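Local coordinates for HTLV-2 integrase catalytic core domain (Human T-cell leukemia virus 2, PDB 6QBT), which forms the magnesium-binding catalytic core of the retroviral integrase that joins viral DNA to host DNA, at residues V14-Y19 / K23-V28; V37-K42 / N130-A135; C48-A53 / G72-S77; K113-K118 / L136-Q141. All coordinates share one frame; numbering follows the deposited sequence.

Interaction 1: V14-Y19 / K23-V28; sequences VTHYKY and KYCLHV
Thr15 pairs with Leu26, and Tyr17 with Tyr24, in the beta hairpin of strands 9-19 and 22-31, part of the central sheet of an RNase H-like core. Each pair is closed by two backbone hydrogen bonds; Thr15 N to Leu26 O measures 2.8 Å.

Thr15, Tyr17, Tyr24 and Leu26 share one face, where helix 104-122 packs on Thr15 and Tyr17 and strand 37-42 contributes Val39 and Cys41 beside Leu26. Thr15 has OG1 anti to the backbone N (chi1 -175°), where Lys113 NZ binds it, and this leaves CG2 as the apolar branch against Leu26 CB at 3.7 Å. Leu26 in turn sets its branched end against the stem of Tyr17, with CD2 3.6 Å from Tyr17 CB. The Tyr17 ring continues away from the partner strand, and its hydroxyl reaches Asn117, joining a greasy stem to a polar end.

Val14, His16, Lys23, Cys25 and His27 occupy the other face. Val14 CG2 lies over one face of the His27 imidazole, 3.7 Å from its centroid, a CH-pi contact offset toward the ring's rim. Val14 directly follows the magnesium ligand Asp13, and its side chain lies about 5 Å from the ion; a beta-branched residue also suits a strand. His16 meets the methylenes of Lys23, its CB 3.8 Å from Lys23 CG, while NE2 is hydrogen-bonded to Glu45. The thiol of Cys25 approaches the same imidazole obliquely.

Tyr24 presents a ring edge to the facing strand: Tyr17 O and Tyr19 O lie in the ring plane, 3.5 Å from Tyr24 CD1 and 3.7 Å from Tyr24 CE1 respectively.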
loop_
_atom_site.group_PDB
_atom_site.type_symbol
_atom_site.label_atom_id
_atom_site.label_comp_id
_atom_site.label_asym_id
_atom_site.label_seq_id
_atom_site.Cartn_x
_atom_site.Cartn_y
_atom_site.Cartn_z
ATOM N N VAL A 14 22.059 7.839 0.095
ATOM C CA VAL A 14 22.041 6.731 0.996
ATOM C C VAL A 14 22.710 7.182 2.295
ATOM O O VAL A 14 23.789 7.750 2.264
ATOM C CB VAL A 14 22.740 5.523 0.361
ATOM C CG1 VAL A 14 22.945 4.427 1.389
ATOM C CG2 VAL A 14 21.897 4.992 -0.805
ATOM N N THR A 15 22.059 6.937 3.433
ATOM C CA THR A 15 22.685 7.144 4.742
ATOM C C THR A 15 22.780 5.798 5.469
ATOM O O THR A 15 22.098 4.867 5.103
ATOM C CB THR A 15 21.962 8.212 5.596
ATOM O OG1 THR A 15 22.709 8.418 6.802
ATOM C CG2 THR A 15 20.549 7.800 5.958
ATOM N N HIS A 16 23.625 5.709 6.488
ATOM C CA HIS A 16 23.943 4.444 7.095
ATOM C C HIS A 16 23.388 4.409 8.495
ATOM O O HIS A 16 23.270 5.449 9.120
ATOM C CB HIS A 16 25.430 4.194 7.018
ATOM C CG HIS A 16 25.916 4.016 5.612
ATOM N ND1 HIS A 16 26.303 5.076 4.814
ATOM C CD2 HIS A 16 26.014 2.910 4.838
ATOM C CE1 HIS A 16 26.637 4.630 3.615
ATOM N NE2 HIS A 16 26.471 3.318 3.604
ATOM N N TYR A 17 22.934 3.230 8.931
ATOM C CA TYR A 17 22.318 3.049 10.252
ATOM C C TYR A 17 22.735 1.710 10.854
ATOM O O TYR A 17 22.357 0.667 10.343
ATOM C CB TYR A 17 20.802 3.135 10.186
ATOM C CG TYR A 17 20.186 3.106 11.555
ATOM C CD1 TYR A 17 20.172 4.251 12.352
ATOM C CD2 TYR A 17 19.666 1.930 12.087
ATOM C CE1 TYR A 17 19.632 4.235 13.629
ATOM C CE2 TYR A 17 19.111 1.896 13.365
ATOM C CZ TYR A 17 19.094 3.050 14.131
ATOM O OH TYR A 17 18.550 3.035 15.383
ATOM N N LYS A 18 23.504 1.772 11.939
ATOM C CA LYS A 18 24.048 0.601 12.619
ATOM C C LYS A 18 22.987 0.049 13.564
ATOM O O LYS A 18 22.480 0.776 14.406
ATOM C CB LYS A 18 25.304 0.974 13.425
ATOM C CG LYS A 18 26.571 0.239 13.025
ATOM C CD LYS A 18 27.646 0.279 14.105
ATOM C CE LYS A 18 28.721 -0.744 13.780
ATOM N NZ LYS A 18 29.757 -0.794 14.840
ATOM N N TYR A 19 22.633 -1.220 13.414
ATOM C CA TYR A 19 21.690 -1.877 14.324
ATOM C C TYR A 19 22.166 -3.313 14.465
ATOM O O TYR A 19 22.317 -4.020 13.466
ATOM C CB TYR A 19 20.248 -1.805 13.777
ATOM C CG TYR A 19 19.192 -2.579 14.573
ATOM C CD1 TYR A 19 18.696 -2.100 15.806
ATOM C CD2 TYR A 19 18.675 -3.797 14.092
ATOM C CE1 TYR A 19 17.716 -2.816 16.529
ATOM C CE2 TYR A 19 17.700 -4.517 14.795
ATOM C CZ TYR A 19 17.218 -4.028 16.006
ATOM O OH TYR A 19 16.258 -4.759 16.688
ATOM N N LYS A 23 25.568 -2.561 9.540
ATOM C CA LYS A 23 25.394 -1.207 9.032
ATOM C C LYS A 23 24.437 -1.245 7.844
ATOM O O LYS A 23 24.818 -1.586 6.748
ATOM C CB LYS A 23 26.761 -0.616 8.645
ATOM C CG LYS A 23 26.730 0.838 8.183
ATOM C CD LYS A 23 28.104 1.350 7.776
ATOM C CE LYS A 23 29.024 1.469 8.992
ATOM N NZ LYS A 23 30.374 2.003 8.631
ATOM N N TYR A 24 23.194 -0.872 8.072
ATOM C CA TYR A 24 22.185 -0.867 7.009
ATOM C C TYR A 24 22.337 0.388 6.165
ATOM O O TYR A 24 22.898 1.403 6.632
ATOM C CB TYR A 24 20.772 -0.921 7.595
ATOM C CG TYR A 24 20.497 -2.233 8.266
ATOM C CD1 TYR A 24 20.946 -2.483 9.567
ATOM C CD2 TYR A 24 19.809 -3.249 7.603
ATOM C CE1 TYR A 24 20.701 -3.695 10.186
ATOM C CE2 TYR A 24 19.579 -4.465 8.212
ATOM C CZ TYR A 24 20.014 -4.686 9.506
ATOM O OH TYR A 24 19.785 -5.905 10.125
ATOM N N CYS A 25 21.840 0.294 4.927
ATOM C CA CYS A 25 21.794 1.394 3.976
ATOM C C CYS A 25 20.364 1.876 3.869
ATOM O O CYS A 25 19.502 1.210 3.291
ATOM C CB CYS A 25 22.266 0.923 2.606
ATOM S SG CYS A 25 23.991 0.403 2.621
ATOM N N LEU A 26 20.116 3.029 4.456
ATOM C CA LEU A 26 18.863 3.723 4.314
ATOM C C LEU A 26 18.934 4.506 3.002
ATOM O O LEU A 26 19.739 5.434 2.866
ATOM C CB LEU A 26 18.638 4.652 5.510
ATOM C CG LEU A 26 18.050 4.035 6.787
ATOM C CD1 LEU A 26 18.334 2.561 7.043
ATOM C CD2 LEU A 26 18.581 4.827 7.935
ATOM N N HIS A 27 18.138 4.093 2.030
ATOM C CA HIS A 27 17.994 4.830 0.797
ATOM C C HIS A 27 16.822 5.807 1.010
ATOM O O HIS A 27 15.671 5.376 1.247
ATOM C CB HIS A 27 17.640 3.901 -0.341
ATOM C CG HIS A 27 18.721 2.966 -0.745
ATOM N ND1 HIS A 27 19.107 1.892 0.033
ATOM C CD2 HIS A 27 19.444 2.886 -1.888
ATOM C CE1 HIS A 27 20.057 1.221 -0.597
ATOM N NE2 HIS A 27 20.283 1.804 -1.761
ATOM N N VAL A 28 17.123 7.101 0.898
ATOM C CA VAL A 28 16.245 8.176 1.302
ATOM C C VAL A 28 15.971 9.080 0.092
ATOM O O VAL A 28 16.888 9.554 -0.545
ATOM C CB VAL A 28 16.915 9.008 2.427
ATOM C CG1 VAL A 28 16.106 10.259 2.780
ATOM C CG2 VAL A 28 17.164 8.150 3.663
#

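Interaction 2: V37-K42 / N130-A135; sequences VSVSCK and NAINKA
Cys41 of strand 37-42 and Ile132 of helix 128-142 bring the two backbones nearest, with their CA atoms 7.4 Å apart, a spacing that side chains rather than main-chain groups must bridge. Ile132 does this with both of its branches. Its CG1 stands anti to the carbonyl carbon (chi1 -64°) and carries CD1 to Cys41, whose CB lies 4.0 Å from Ile132 CD1. The other branch, CG2, has Val39 as its neighbour, though only loosely: Val39 CG2 and Ile132 CG2 are 4.5 Å apart. Val39 and Cys41 are two residues apart on the strand, so both point to the same face of the sheet, and one forked isoleucine can serve the pair.

This is the sheet-to-helix packing of the RNase H-like fold, in which helices cover the two faces of a central sheet. Ser40, between the two, points away from Ile132, and its hydroxyl is hydrogen-bonded to Gln56 of helix 47-61. Leu26 on the neighbouring strand and Leu116 of helix 104-122 extend the greasy surroundings, which suits a branched aliphatic residue. Cys41 is small enough to sit at this junction, its SG anti to the backbone N (chi1 -174°) while CB makes the contact. On the helix, Lys134 packs on Leu55 of the second subunit.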
loop_
_atom_site.group_PDB
_atom_site.type_symbol
_atom_site.label_atom_id
_atom_site.label_comp_id
_atom_site.label_asym_id
_atom_site.label_seq_id
_atom_site.Cartn_x
_atom_site.Cartn_y
_atom_site.Cartn_z
ATOM N N VAL A 37 8.778 12.232 2.154
ATOM C CA VAL A 37 9.919 11.338 2.250
ATOM C C VAL A 37 9.581 9.937 1.849
ATOM O O VAL A 37 8.529 9.449 2.205
ATOM C CB VAL A 37 10.403 11.206 3.726
ATOM C CG1 VAL A 37 11.753 10.528 3.787
ATOM C CG2 VAL A 37 10.484 12.577 4.367
ATOM N N SER A 38 10.543 9.272 1.217
ATOM C CA SER A 38 10.618 7.812 1.185
ATOM C C SER A 38 11.942 7.318 1.772
ATOM O O SER A 38 12.992 7.900 1.523
ATOM C CB SER A 38 10.533 7.301 -0.241
ATOM O OG SER A 38 10.541 5.884 -0.263
ATOM N N VAL A 39 11.897 6.212 2.500
ATOM C CA VAL A 39 13.107 5.590 2.971
ATOM C C VAL A 39 12.934 4.107 2.847
ATOM O O VAL A 39 11.892 3.598 3.222
ATOM C CB VAL A 39 13.457 5.995 4.441
ATOM C CG1 VAL A 39 12.221 6.072 5.308
ATOM C CG2 VAL A 39 14.471 5.036 5.085
ATOM N N SER A 40 13.964 3.427 2.338
ATOM C CA SER A 40 13.998 1.986 2.263
ATOM C C SER A 40 15.228 1.504 2.979
ATOM O O SER A 40 16.334 1.995 2.710
ATOM C CB SER A 40 14.098 1.535 0.823
ATOM O OG SER A 40 12.980 1.979 0.112
ATOM N N CYS A 41 15.038 0.538 3.876
ATOM C CA CYS A 41 16.129 -0.077 4.582
ATOM C C CYS A 41 16.616 -1.267 3.730
ATOM O O CYS A 41 15.857 -2.161 3.404
ATOM C CB CYS A 41 15.690 -0.520 5.970
ATOM S SG CYS A 41 17.066 -1.151 6.974
ATOM N N LYS A 42 17.878 -1.231 3.343
ATOM C CA LYS A 42 18.488 -2.242 2.519
ATOM C C LYS A 42 19.773 -2.644 3.210
ATOM O O LYS A 42 20.313 -1.875 3.997
ATOM C CB LYS A 42 18.829 -1.673 1.128
ATOM C CG LYS A 42 17.665 -1.137 0.308
ATOM C CD LYS A 42 16.705 -2.255 -0.076
ATOM C CE LYS A 42 15.653 -1.756 -1.063
ATOM N NZ LYS A 42 14.684 -2.826 -1.452
ATOM N N ASN A 130 9.753 -2.796 11.166
ATOM C CA ASN A 130 8.616 -2.140 11.804
ATOM C C ASN A 130 8.934 -0.692 12.225
ATOM O O ASN A 130 8.117 0.196 12.013
ATOM C CB ASN A 130 8.147 -2.899 13.034
ATOM C CG ASN A 130 7.655 -4.294 12.720
ATOM O OD1 ASN A 130 8.226 -4.976 11.862
ATOM N ND2 ASN A 130 6.617 -4.742 13.443
ATOM N N ALA A 131 10.098 -0.464 12.819
ATOM C CA ALA A 131 10.448 0.862 13.344
ATOM C C ALA A 131 10.659 1.864 12.215
ATOM O O ALA A 131 10.217 3.012 12.314
ATOM C CB ALA A 131 11.679 0.775 14.231
ATOM N N ILE A 132 11.296 1.393 11.143
ATOM C CA ILE A 132 11.529 2.151 9.920
ATOM C C ILE A 132 10.172 2.537 9.364
ATOM O O ILE A 132 9.939 3.696 9.034
ATOM C CB ILE A 132 12.263 1.272 8.851
ATOM C CG1 ILE A 132 13.680 0.844 9.319
ATOM C CG2 ILE A 132 12.301 1.926 7.469
ATOM C CD1 ILE A 132 14.774 1.853 9.064
ATOM N N ASN A 133 9.265 1.559 9.271
ATOM C CA ASN A 133 7.953 1.806 8.658
ATOM C C ASN A 133 7.180 2.873 9.445
ATOM O O ASN A 133 6.677 3.858 8.882
ATOM C CB ASN A 133 7.135 0.519 8.556
ATOM C CG ASN A 133 6.055 0.615 7.522
ATOM O OD1 ASN A 133 6.299 1.026 6.396
ATOM N ND2 ASN A 133 4.850 0.279 7.896
ATOM N N LYS A 134 7.130 2.697 10.752
ATOM C CA LYS A 134 6.406 3.622 11.600
ATOM C C LYS A 134 7.087 4.997 11.612
ATOM O O LYS A 134 6.410 6.009 11.604
ATOM C CB LYS A 134 6.262 3.056 12.989
ATOM C CG LYS A 134 5.369 1.833 13.010
ATOM C CD LYS A 134 5.220 1.321 14.429
ATOM C CE LYS A 134 6.513 0.709 14.956
ATOM N NZ LYS A 134 6.262 -0.045 16.199
ATOM N N ALA A 135 8.415 5.031 11.541
ATOM C CA ALA A 135 9.130 6.307 11.379
ATOM C C ALA A 135 8.699 7.007 10.102
ATOM O O ALA A 135 8.343 8.193 10.134
ATOM C CB ALA A 135 10.644 6.118 11.402
#

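Interaction 3: C48-A53 / G72-S77; sequences CETISA and GPAFLS
Thr50 reaches Ala74 and Phe75 with separate branches because its first torsion (chi1 -56°) sets OG1 anti to the carbonyl carbon and CG2 anti to the backbone N. The hydroxyl oxygen comes close to a methyl, Thr50 OG1 to Ala74 CB being 3.2 Å, but its hydrogen bond is to Thr46 O, of the residue just before helix 47-61. A threonine therefore suits the place: its polar atom is satisfied by the main chain at the helix start while its methyl is left for packing. Thr50 CG2 approaches the Phe75 ring obliquely, 3.9 Å from Phe75 CE1. The CB of Phe75 leaves its helix away from helix 47-61, and the CD1–CE1 side of the ring comes back to Thr50 CG2.

In this RNase H-like core the contact joins helix 47-61 to the short helical turn 73-76, just after the magnesium ligand Asp70. Phe75 packs on Asp70 and lies near the bound magnesium ion, and Gly72 N is hydrogen-bonded to Asp70 OD1. The small methyl of Ala74 permits the close approach to the threonine. Ser77 ends the turn with its hydroxyl donating to Ala74 O at 2.6 Å, and Ser77 OG also accepts from Phe80 N as the N-cap of helix 78-86. Across the assembly, Cys48 forms a disulfide with Cys123 of the third subunit.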
loop_
_atom_site.group_PDB
_atom_site.type_symbol
_atom_site.label_atom_id
_atom_site.label_comp_id
_atom_site.label_asym_id
_atom_site.label_seq_id
_atom_site.Cartn_x
_atom_site.Cartn_y
_atom_site.Cartn_z
ATOM N N CYS A 48 20.892 -2.654 -7.932
ATOM C CA CYS A 48 19.700 -3.465 -7.847
ATOM C C CYS A 48 18.761 -3.040 -6.678
ATOM O O CYS A 48 17.564 -2.771 -6.880
ATOM C CB CYS A 48 20.128 -4.942 -7.732
ATOM S SG CYS A 48 18.844 -5.994 -7.027
ATOM N N GLU A 49 19.493 -2.586 -5.550
ATOM C CA GLU A 49 18.846 -2.054 -4.366
ATOM C C GLU A 49 18.459 -0.601 -4.565
ATOM O O GLU A 49 17.464 -0.162 -4.021
ATOM C CB GLU A 49 19.758 -2.150 -3.133
ATOM C CG GLU A 49 20.026 -3.563 -2.622
ATOM C CD GLU A 49 21.109 -4.315 -3.385
ATOM O OE1 GLU A 49 21.872 -3.725 -4.187
ATOM O OE2 GLU A 49 21.201 -5.535 -3.176
ATOM N N THR A 50 19.252 0.141 -5.336
ATOM C CA THR A 50 18.975 1.546 -5.585
ATOM C C THR A 50 17.755 1.694 -6.470
ATOM O O THR A 50 16.860 2.472 -6.179
ATOM C CB THR A 50 20.176 2.202 -6.237
ATOM O OG1 THR A 50 21.303 1.990 -5.388
ATOM C CG2 THR A 50 19.966 3.717 -6.436
ATOM N N ILE A 51 17.696 0.921 -7.546
ATOM C CA ILE A 51 16.513 0.955 -8.409
ATOM C C ILE A 51 15.261 0.517 -7.626
ATOM O O ILE A 51 14.193 1.123 -7.759
ATOM C CB ILE A 51 16.735 0.083 -9.664
ATOM C CG1 ILE A 51 17.712 0.804 -10.600
ATOM C CG2 ILE A 51 15.419 -0.232 -10.388
ATOM C CD1 ILE A 51 18.210 -0.042 -11.745
ATOM N N SER A 52 15.394 -0.561 -6.848
ATOM C CA SER A 52 14.331 -1.022 -5.970
ATOM C C SER A 52 13.837 0.072 -4.979
ATOM O O SER A 52 12.623 0.311 -4.898
ATOM C CB SER A 52 14.748 -2.270 -5.209
ATOM O OG SER A 52 13.682 -2.737 -4.376
ATOM N N ALA A 53 14.740 0.747 -4.266
ATOM C CA ALA A 53 14.295 1.806 -3.332
ATOM C C ALA A 53 13.642 2.945 -4.080
ATOM O O ALA A 53 12.752 3.600 -3.563
ATOM C CB ALA A 53 15.457 2.355 -2.519
ATOM N N GLY A 72 27.715 8.986 -5.805
ATOM C CA GLY A 72 27.881 7.594 -5.409
ATOM C C GLY A 72 27.734 6.680 -6.619
ATOM O O GLY A 72 26.964 7.003 -7.536
ATOM N N PRO A 73 28.457 5.539 -6.640
ATOM C CA PRO A 73 28.496 4.704 -7.872
ATOM C C PRO A 73 27.181 4.012 -8.300
ATOM O O PRO A 73 26.954 3.831 -9.499
ATOM C CB PRO A 73 29.580 3.663 -7.555
ATOM C CG PRO A 73 30.373 4.250 -6.428
ATOM C CD PRO A 73 29.371 5.006 -5.610
ATOM N N ALA A 74 26.326 3.644 -7.347
ATOM C CA ALA A 74 24.978 3.156 -7.686
ATOM C C ALA A 74 24.215 4.187 -8.520
ATOM O O ALA A 74 23.665 3.832 -9.556
ATOM C CB ALA A 74 24.188 2.802 -6.443
ATOM N N PHE A 75 24.240 5.456 -8.095
ATOM C CA PHE A 75 23.626 6.547 -8.880
ATOM C C PHE A 75 24.289 6.802 -10.242
ATOM O O PHE A 75 23.619 7.278 -11.149
ATOM C CB PHE A 75 23.612 7.878 -8.125
ATOM C CG PHE A 75 22.860 7.846 -6.833
ATOM C CD1 PHE A 75 21.538 7.435 -6.790
ATOM C CD2 PHE A 75 23.475 8.264 -5.657
ATOM C CE1 PHE A 75 20.833 7.431 -5.598
ATOM C CE2 PHE A 75 22.792 8.242 -4.466
ATOM C CZ PHE A 75 21.464 7.830 -4.437
ATOM N N LEU A 76 25.582 6.510 -10.379
ATOM C CA LEU A 76 26.291 6.682 -11.642
ATOM C C LEU A 76 26.384 5.420 -12.511
ATOM O O LEU A 76 26.838 5.493 -13.657
ATOM C CB LEU A 76 27.698 7.220 -11.368
ATOM C CG LEU A 76 27.758 8.571 -10.621
ATOM C CD1 LEU A 76 29.206 9.032 -10.496
ATOM C CD2 LEU A 76 26.917 9.652 -11.290
ATOM N N SER A 77 25.954 4.279 -11.978
ATOM C CA SER A 77 25.893 3.025 -12.732
ATOM C C SER A 77 25.125 3.135 -14.043
ATOM O O SER A 77 24.170 3.910 -14.178
ATOM C CB SER A 77 25.244 1.906 -11.893
ATOM O OG SER A 77 23.903 2.215 -11.555
#

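Interaction 4: K113-K118 / L136-Q141; sequences KNLLNK and LWTLNQ
Leu115 meets Thr138 and Leu139 through aliphatic groups; among the flat groups of the segments, the indole of Trp137 stands apart from that contact, has CD of Gln141 in plane at its edge, and meets the ring of Trp153 with the planes inclined at about 60°. The contact itself is carried by the fork of Leu115. One methyl, CD1, comes against Leu139, 3.9 Å from Leu139 CB, and also lies near the main chain, with Leu139 N 4.1 Å from Leu115 CD1. The other, CD2, goes to Thr138, its distance to Thr138 CG2 being 4.1 Å. A leucine suits this place because its two methyls can touch two successive residues of the facing helix.

Thr138 chi1 of -63° sets OG1 anti to the carbonyl carbon and CG2 anti to the backbone N, which gives Leu115 the methyl, while OG1 is hydrogen-bonded to Lys134 O and to Tyr119 OH. The Leu139 side chain crosses Leu115 at about a right angle and continues to Ile111 and Ile112 of helix 104-122. Tyr87 of the second subunit packs on both Leu115 and Thr138, placing the pair beside a subunit interface. Such apolar contacts between helices 104-122 and 128-142 belong to the helical layer on one face of the sheet in the RNase H-like integrase core.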
loop_
_atom_site.group_PDB
_atom_site.type_symbol
_atom_site.label_atom_id
_atom_site.label_comp_id
_atom_site.label_asym_id
_atom_site.label_seq_id
_atom_site.Cartn_x
_atom_site.Cartn_y
_atom_site.Cartn_z
ATOM N N LYS A 113 16.119 9.156 11.735
ATOM C CA LYS A 113 16.856 8.409 12.736
ATOM C C LYS A 113 16.339 8.635 14.150
ATOM O O LYS A 113 16.281 7.686 14.925
ATOM C CB LYS A 113 18.366 8.657 12.641
ATOM C CG LYS A 113 18.961 8.064 11.369
ATOM C CD LYS A 113 20.467 8.258 11.272
ATOM C CE LYS A 113 20.932 7.798 9.885
ATOM N NZ LYS A 113 22.383 8.007 9.599
ATOM N N ASN A 114 15.931 9.855 14.482
ATOM C CA ASN A 114 15.348 10.104 15.805
ATOM C C ASN A 114 14.028 9.354 15.991
ATOM O O ASN A 114 13.798 8.803 17.066
ATOM C CB ASN A 114 15.165 11.593 16.098
ATOM C CG ASN A 114 16.458 12.269 16.552
ATOM O OD1 ASN A 114 17.579 11.803 16.289
ATOM N ND2 ASN A 114 16.308 13.380 17.238
ATOM N N LEU A 115 13.177 9.305 14.956
ATOM C CA LEU A 115 11.915 8.566 15.060
ATOM C C LEU A 115 12.177 7.059 15.124
ATOM O O LEU A 115 11.584 6.352 15.958
ATOM C CB LEU A 115 10.971 8.899 13.896
ATOM C CG LEU A 115 10.246 10.246 14.024
ATOM C CD1 LEU A 115 9.624 10.637 12.689
ATOM C CD2 LEU A 115 9.213 10.229 15.153
ATOM N N LEU A 116 13.081 6.589 14.270
ATOM C CA LEU A 116 13.525 5.195 14.268
ATOM C C LEU A 116 14.047 4.738 15.646
ATOM O O LEU A 116 13.648 3.675 16.147
ATOM C CB LEU A 116 14.610 5.023 13.202
ATOM C CG LEU A 116 15.181 3.670 12.818
ATOM C CD1 LEU A 116 14.110 2.776 12.222
ATOM C CD2 LEU A 116 16.267 3.881 11.784
ATOM N N ASN A 117 14.905 5.541 16.270
ATOM C CA ASN A 117 15.383 5.235 17.628
ATOM C C ASN A 117 14.269 5.202 18.669
ATOM O O ASN A 117 14.245 4.326 19.535
ATOM C CB ASN A 117 16.455 6.231 18.075
ATOM C CG ASN A 117 17.745 6.093 17.287
ATOM O OD1 ASN A 117 18.031 5.053 16.699
ATOM N ND2 ASN A 117 18.533 7.143 17.274
ATOM N N LYS A 118 13.343 6.145 18.581
ATOM C CA LYS A 118 12.249 6.209 19.531
ATOM C C LYS A 118 11.386 4.958 19.396
ATOM O O LYS A 118 11.066 4.314 20.387
ATOM C CB LYS A 118 11.438 7.459 19.294
ATOM C CG LYS A 118 10.368 7.702 20.353
ATOM C CD LYS A 118 9.012 8.034 19.713
ATOM C CE LYS A 118 7.859 7.997 20.718
ATOM N NZ LYS A 118 6.612 7.546 20.019
ATOM N N LEU A 136 8.717 6.255 9.005
ATOM C CA LEU A 136 8.343 6.771 7.689
ATOM C C LEU A 136 6.916 7.380 7.638
ATOM O O LEU A 136 6.712 8.543 7.246
ATOM C CB LEU A 136 8.527 5.661 6.646
ATOM C CG LEU A 136 7.955 5.841 5.243
ATOM C CD1 LEU A 136 8.612 7.051 4.620
ATOM C CD2 LEU A 136 8.131 4.583 4.390
ATOM N N TRP A 137 5.940 6.599 8.066
ATOM C CA TRP A 137 4.557 7.049 8.041
ATOM C C TRP A 137 4.285 8.163 9.055
ATOM O O TRP A 137 3.537 9.112 8.755
ATOM C CB TRP A 137 3.599 5.865 8.209
ATOM C CG TRP A 137 3.555 5.065 6.965
ATOM C CD1 TRP A 137 4.314 3.981 6.657
ATOM C CD2 TRP A 137 2.730 5.311 5.840
ATOM N NE1 TRP A 137 3.995 3.515 5.398
ATOM C CE2 TRP A 137 3.037 4.327 4.864
ATOM C CE3 TRP A 137 1.765 6.270 5.551
ATOM C CZ2 TRP A 137 2.404 4.274 3.621
ATOM C CZ3 TRP A 137 1.138 6.232 4.333
ATOM C CH2 TRP A 137 1.455 5.225 3.375
ATOM N N THR A 138 4.904 8.073 10.223
ATOM C CA THR A 138 4.799 9.121 11.221
ATOM C C THR A 138 5.325 10.455 10.660
ATOM O O THR A 138 4.666 11.495 10.794
ATOM C CB THR A 138 5.543 8.757 12.534
ATOM O OG1 THR A 138 4.935 7.600 13.140
ATOM C CG2 THR A 138 5.490 9.926 13.551
ATOM N N LEU A 139 6.497 10.446 10.036
ATOM C CA LEU A 139 7.042 11.695 9.531
ATOM C C LEU A 139 6.156 12.310 8.421
ATOM O O LEU A 139 5.898 13.521 8.441
ATOM C CB LEU A 139 8.470 11.493 9.028
ATOM C CG LEU A 139 9.208 12.730 8.475
ATOM C CD1 LEU A 139 9.289 13.857 9.495
ATOM C CD2 LEU A 139 10.596 12.318 8.039
ATOM N N ASN A 140 5.702 11.491 7.474
ATOM C CA ASN A 140 4.915 11.996 6.332
ATOM C C ASN A 140 3.521 12.431 6.747
ATOM O O ASN A 140 3.074 13.509 6.339
ATOM C CB ASN A 140 4.823 10.991 5.176
ATOM C CG ASN A 140 6.101 10.918 4.349
ATOM O OD1 ASN A 140 6.777 11.938 4.107
ATOM N ND2 ASN A 140 6.428 9.717 3.864
ATOM N N GLN A 141 2.854 11.637 7.587
ATOM C CA GLN A 141 1.421 11.838 7.839
ATOM C C GLN A 141 1.022 12.464 9.138
ATOM O O GLN A 141 -0.084 13.038 9.214
ATOM C CB GLN A 141 0.677 10.515 7.760
ATOM C CG GLN A 141 0.371 10.085 6.356
ATOM C CD GLN A 141 -0.673 8.999 6.390
ATOM O OE1 GLN A 141 -0.432 7.928 6.975
ATOM N NE2 GLN A 141 -1.877 9.300 5.846
#

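In the fold
From the N terminus, interaction 1 comes first and closes the short hairpin between strands 9-19 and 22-31. The chain then enters strand 37-42, where interaction 2 opens a long loop that closes only at helix 128-142. Nested within it, interaction 3 ties helix 47-61 to the turn after Asp70. Interaction 4 crosses interaction 2: it starts inside the loop, on helix 104-122, and ends beyond it on helix 128-142. Cys25 N to Lys42 O, a probable hydrogen bond, joins interactions 1 and 2 in one sheet. Interactions 3 and 4 do not touch and lie on opposite sides of the chain's centre, their centres about 24 Å apart.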